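Local atomic coordinates of D-alanine--D-alanine ligase (Coxiella burnetii, PDB entry 3TQT), a protein that catalyses the ATP-dependent joining of two D-alanine molecules into D-alanyl-D-alanine, a building block of the bacterial peptidoglycan cell wall. Residues M299-D303 with N315-P321; T268-S272 with M328-M332. All coordinates share one frame; numbering follows the deposited sequence.

Contact 1 of 2, residues M299-D303 with N315-P321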
loop_
_atom_site.group_PDB
_atom_site.type_symbol
_atom_site.label_atom_id
_atom_site.label_comp_id
_atom_site.label_asym_id
_atom_site.label_seq_id
_atom_site.Cartn_x
_atom_site.Cartn_y
_atom_site.Cartn_z
ATOM N N MET A 299 4.863 12.572 8.056
ATOM C CA MET A 299 3.799 13.541 8.320
ATOM C C MET A 299 2.403 13.000 8.062
ATOM O O MET A 299 2.198 12.122 7.221
ATOM C CB MET A 299 4.006 14.767 7.440
ATOM C CG MET A 299 4.131 14.414 5.960
ATOM S SD MET A 299 4.029 15.851 4.878
ATOM C CE MET A 299 2.652 16.687 5.623
ATOM N N ALA A 300 1.438 13.557 8.784
ATOM C CA ALA A 300 0.039 13.332 8.478
ATOM C C ALA A 300 -0.746 14.511 9.014
ATOM O O ALA A 300 -0.410 15.068 10.055
ATOM C CB ALA A 300 -0.454 12.059 9.130
ATOM N N ARG A 301 -1.805 14.882 8.313
ATOM C CA ARG A 301 -2.794 15.730 8.929
ATOM C C ARG A 301 -3.961 14.857 9.360
ATOM O O ARG A 301 -4.585 14.196 8.527
ATOM C CB ARG A 301 -3.280 16.808 7.971
ATOM C CG ARG A 301 -3.942 17.957 8.692
ATOM C CD ARG A 301 -4.572 18.912 7.704
ATOM N NE ARG A 301 -5.727 18.289 7.068
ATOM C CZ ARG A 301 -5.961 18.304 5.763
ATOM N NH1 ARG A 301 -5.110 18.911 4.944
ATOM N NH2 ARG A 301 -7.050 17.718 5.281
ATOM N N VAL A 302 -4.240 14.843 10.661
ATOM C CA VAL A 302 -5.373 14.091 11.190
ATOM C C VAL A 302 -6.553 15.023 11.343
ATOM O O VAL A 302 -6.450 16.061 12.015
ATOM C CB VAL A 302 -5.063 13.485 12.563
ATOM C CG1 VAL A 302 -6.208 12.573 12.996
ATOM C CG2 VAL A 302 -3.746 12.724 12.523
ATOM N N ASP A 303 -7.661 14.658 10.701
ATOM C CA ASP A 303 -8.869 15.472 10.692
ATOM C C ASP A 303 -9.884 14.844 11.620
ATOM O O ASP A 303 -10.147 13.643 11.547
ATOM C CB ASP A 303 -9.445 15.587 9.282
ATOM C CG ASP A 303 -8.487 16.274 8.311
ATOM O OD1 ASP A 303 -7.460 16.840 8.755
ATOM O OD2 ASP A 303 -8.769 16.242 7.098
ATOM N N ASN A 315 -11.897 11.567 11.859
ATOM C CA ASN A 315 -12.602 11.288 10.614
ATOM C C ASN A 315 -11.684 10.781 9.513
ATOM O O ASN A 315 -12.075 9.935 8.710
ATOM C CB ASN A 315 -13.331 12.520 10.103
ATOM C CG ASN A 315 -14.445 12.164 9.135
ATOM O OD1 ASN A 315 -15.179 11.189 9.346
ATOM N ND2 ASN A 315 -14.572 12.937 8.062
ATOM N N GLU A 316 -10.465 11.311 9.463
ATOM C CA GLU A 316 -9.592 11.026 8.336
ATOM C C GLU A 316 -8.134 11.302 8.703
ATOM O O GLU A 316 -7.852 12.142 9.551
ATOM C CB GLU A 316 -10.003 11.877 7.120
ATOM C CG GLU A 316 -9.146 11.672 5.881
ATOM C CD GLU A 316 -9.725 12.349 4.638
ATOM O OE1 GLU A 316 -10.618 13.206 4.779
ATOM O OE2 GLU A 316 -9.289 12.013 3.515
ATOM N N ILE A 317 -7.226 10.559 8.080
ATOM C CA ILE A 317 -5.788 10.860 8.146
ATOM C C ILE A 317 -5.289 11.107 6.733
ATOM O O ILE A 317 -5.438 10.255 5.864
ATOM C CB ILE A 317 -4.993 9.683 8.759
ATOM C CG1 ILE A 317 -5.613 9.308 10.114
ATOM C CG2 ILE A 317 -3.479 10.053 8.889
ATOM C CD1 ILE A 317 -4.986 8.103 10.774
ATOM N N ASN A 318 -4.701 12.274 6.510
ATOM C CA ASN A 318 -4.239 12.671 5.189
ATOM C C ASN A 318 -2.732 12.653 5.174
ATOM O O ASN A 318 -2.112 13.413 5.919
ATOM C CB ASN A 318 -4.684 14.098 4.895
ATOM C CG ASN A 318 -6.166 14.248 4.937
ATOM O OD1 ASN A 318 -6.855 13.944 3.965
ATOM N ND2 ASN A 318 -6.684 14.694 6.076
ATOM N N THR A 319 -2.146 11.818 4.318
ATOM C CA THR A 319 -0.698 11.614 4.349
ATOM C C THR A 319 0.036 12.544 3.384
ATOM O O THR A 319 1.222 12.773 3.531
ATOM C CB THR A 319 -0.318 10.156 4.003
ATOM O OG1 THR A 319 -0.844 9.846 2.716
ATOM C CG2 THR A 319 -0.912 9.166 5.041
ATOM N N ILE A 320 -0.672 13.084 2.403
ATOM C CA ILE A 320 -0.082 14.160 1.603
ATOM C C ILE A 320 -1.048 15.342 1.636
ATOM O O ILE A 320 -1.771 15.611 0.680
ATOM C CB ILE A 320 0.283 13.726 0.152
ATOM C CG1 ILE A 320 1.002 12.367 0.151
ATOM C CG2 ILE A 320 1.153 14.791 -0.556
ATOM C CD1 ILE A 320 2.436 12.386 0.675
ATOM N N PRO A 321 -1.086 16.032 2.776
ATOM C CA PRO A 321 -1.981 17.177 2.941
ATOM C C PRO A 321 -1.512 18.325 2.070
ATOM O O PRO A 321 -0.346 18.327 1.664
ATOM C CB PRO A 321 -1.807 17.537 4.410
ATOM C CG PRO A 321 -0.450 17.073 4.754
ATOM C CD PRO A 321 -0.223 15.827 3.951
HETATM O O HOH W 1 2.827 11.283 4.801
#
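The guanidinium of Arg-301 lies with one face over the amide carbon of Asn-318, the two planes 43° apart, while its edge grips Asp-303 side-on: NE reaches OD1 at 2.8 Å and NH2 reaches OD2 of the same carboxylate at 2.9 Å, both nearly straight, each oxygen accepting on its syn lone pair. A bend at chi3 (69°) in a chain that starts extended turns the guanidinium toward this carboxylate. Asn-318 comes at about a right angle to Asp-303, its ND2 giving OD2 a weak bond of 2.8 Å; the same nitrogen also bonds Arg-301 O at 3.3 Å from above the carbonyl plane. ND2 and Arg-301 NH2, both donors, lie 3.1 Å apart without bonding. The backbone N of Asn-318 reaches Arg-301 O from the other face. These side chains stand on one face of the antiparallel hairpin of 299-303 and 315-318, with a classic beta bulge where Asn-315 and Glu-316 both donate to Asp-303 O. Ala-300 and Ile-317 pack methyl to methyl on the other face. Asp-303, Glu-316 and Asn-318 are the predicted magnesium ligands of the ATP-grasp site. With Asp-303 OD2 only 4.2 Å from Glu-316 OE1, the hairpin gathers negative charge that a divalent cation would be expected to offset.

Contact 2 of 2, residues T268-S272 with M328-M332; sequences TTTTS and MYPKM
Met-328, at the start of the helical segment 328-332, lies alongside Thr-269, the two side chains running past each other in opposite directions. Its SD sits 3.6 Å from Thr-269 CB, and its CG meets the CG2 methyl of the threonine at 3.9 Å. Bends at chi2 (-63°) and chi3 (-74°) fold the thioether round so that its terminal CE comes to 3.5 Å from the backbone oxygen of Thr-270. Met-328 also touches Glu-231 of strand 228-236. One residue on, the hydroxyl of Tyr-329 bonds the carbonyl oxygen of Val-234, tying the helix to the sheet. That sheet is the five-stranded antiparallel one of the ATP-grasp domain, and 268-270 is its edge strand, paired to 241-249, so helix 328-335 packs on one face and reaches the border strand. Strand and helix segments run 27° apart in direction, with axes 9.8 Å from each other. Just past the strand the chain turns, Thr-270 OG1 accepting from Ser-272 N in an ST turn. Lys-331 then crosses Thr-269 obliquely, bringing NZ to 3.5 Å from the hydroxyl OG1. Nearer the helix backbone, the CG2 methyl of Thr-271 rests against the Lys-331 carbonyl, 3.6 Å from its oxygen, and beside CB of the same lysine. Met-332 offers the flank of its chain, CG lying 4.2 Å from Thr-271 CG2, before its thioether turns off toward Glu-231 and Arg-301.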
loop_
_atom_site.group_PDB
_atom_site.type_symbol
_atom_site.label_atom_id
_atom_site.label_comp_id
_atom_site.label_asym_id
_atom_site.label_seq_id
_atom_site.Cartn_x
_atom_site.Cartn_y
_atom_site.Cartn_z
ATOM N N THR A 268 -13.259 28.281 5.239
ATOM C CA THR A 268 -12.464 29.192 6.051
ATOM C C THR A 268 -11.606 28.361 7.001
ATOM O O THR A 268 -12.074 27.377 7.572
ATOM C CB THR A 268 -13.351 30.134 6.866
ATOM O OG1 THR A 268 -14.035 31.028 5.979
ATOM C CG2 THR A 268 -12.517 30.944 7.848
ATOM N N THR A 269 -10.342 28.735 7.150
ATOM C CA THR A 269 -9.449 27.980 8.032
ATOM C C THR A 269 -8.794 28.902 9.041
ATOM O O THR A 269 -8.634 30.095 8.793
ATOM C CB THR A 269 -8.331 27.268 7.254
ATOM O OG1 THR A 269 -7.557 28.237 6.536
ATOM C CG2 THR A 269 -8.905 26.245 6.288
ATOM N N THR A 270 -8.393 28.348 10.178
ATOM C CA THR A 270 -7.716 29.148 11.183
ATOM C C THR A 270 -6.910 28.238 12.079
ATOM O O THR A 270 -7.286 27.095 12.320
ATOM C CB THR A 270 -8.702 29.953 12.046
ATOM O OG1 THR A 270 -7.972 30.736 12.993
ATOM C CG2 THR A 270 -9.652 29.022 12.801
ATOM N N THR A 271 -5.792 28.753 12.565
ATOM C CA THR A 271 -4.947 27.984 13.456
ATOM C C THR A 271 -5.295 28.352 14.897
ATOM O O THR A 271 -4.753 27.789 15.846
ATOM C CB THR A 271 -3.474 28.258 13.157
ATOM O OG1 THR A 271 -3.246 29.672 13.162
ATOM C CG2 THR A 271 -3.117 27.697 11.782
ATOM N N SER A 272 -6.207 29.312 15.046
ATOM C CA SER A 272 -6.694 29.714 16.361
ATOM C C SER A 272 -8.100 29.195 16.584
ATOM O O SER A 272 -9.054 29.693 16.003
ATOM C CB SER A 272 -6.676 31.237 16.522
ATOM O OG SER A 272 -5.370 31.706 16.818
ATOM N N MET A 328 -3.349 24.125 5.678
ATOM C CA MET A 328 -3.406 23.893 7.117
ATOM C C MET A 328 -2.191 23.167 7.680
ATOM O O MET A 328 -1.723 23.499 8.766
ATOM C CB MET A 328 -4.703 23.173 7.511
ATOM C CG MET A 328 -5.928 24.136 7.557
ATOM S SD MET A 328 -5.719 25.415 8.808
ATOM C CE MET A 328 -5.995 24.503 10.313
ATOM N N TYR A 329 -1.677 22.171 6.967
ATOM C CA TYR A 329 -0.549 21.433 7.529
ATOM C C TYR A 329 0.647 22.351 7.863
ATOM O O TYR A 329 1.052 22.436 9.014
ATOM C CB TYR A 329 -0.127 20.240 6.666
ATOM C CG TYR A 329 0.909 19.402 7.387
ATOM C CD1 TYR A 329 0.527 18.351 8.218
ATOM C CD2 TYR A 329 2.255 19.702 7.282
ATOM C CE1 TYR A 329 1.473 17.603 8.908
ATOM C CE2 TYR A 329 3.202 18.962 7.962
ATOM C CZ TYR A 329 2.812 17.921 8.770
ATOM O OH TYR A 329 3.769 17.200 9.451
ATOM N N PRO A 330 1.204 23.050 6.867
ATOM C CA PRO A 330 2.279 23.972 7.244
ATOM C C PRO A 330 1.815 25.109 8.158
ATOM O O PRO A 330 2.587 25.471 9.038
ATOM C CB PRO A 330 2.765 24.527 5.903
ATOM C CG PRO A 330 1.655 24.254 4.931
ATOM C CD PRO A 330 1.038 22.969 5.407
ATOM N N LYS A 331 0.613 25.655 7.959
ATOM C CA LYS A 331 0.146 26.757 8.803
ATOM C C LYS A 331 0.042 26.353 10.274
ATOM O O LYS A 331 0.414 27.112 11.157
ATOM C CB LYS A 331 -1.200 27.298 8.325
ATOM C CG LYS A 331 -1.111 28.257 7.165
ATOM C CD LYS A 331 -2.504 28.768 6.792
ATOM C CE LYS A 331 -3.239 29.322 8.008
ATOM N NZ LYS A 331 -4.611 29.812 7.678
ATOM N N MET A 332 -0.478 25.163 10.543
ATOM C CA MET A 332 -0.556 24.689 11.919
ATOM C C MET A 332 0.830 24.575 12.555
ATOM O O MET A 332 1.036 24.996 13.701
ATOM C CB MET A 332 -1.295 23.356 11.997
ATOM C CG MET A 332 -2.801 23.524 11.879
ATOM S SD MET A 332 -3.681 21.992 12.174
ATOM C CE MET A 332 -3.370 21.100 10.651
#

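Contacts 1 and 2 share one antiparallel sheet: 312-318 forms one border and 268-270 the other, with helix 328-335 packed across the face between them. Their centres are about 13 Å apart, yet they touch through the helix. Tyr-329 OH comes within 3.2 Å of Met-299 CB, Tyr-329 CB meets Pro-321 CG at 3.7 Å, and Met-332 CE lies 3.7 Å from Arg-301 CG. The arginine that holds Asp-303 thus packs against a methionine of contact 2. The side chain of Glu-231, at the end of the predicted ATP-binding region, is about 3 Å, at nearest atoms, from those of Arg-301 and Met-328. Contact 1 holds the predicted metal ligands; contact 2 probably lies beside them, its Met-332 side chain about 6 Å from that of Asp-303 at nearest atoms.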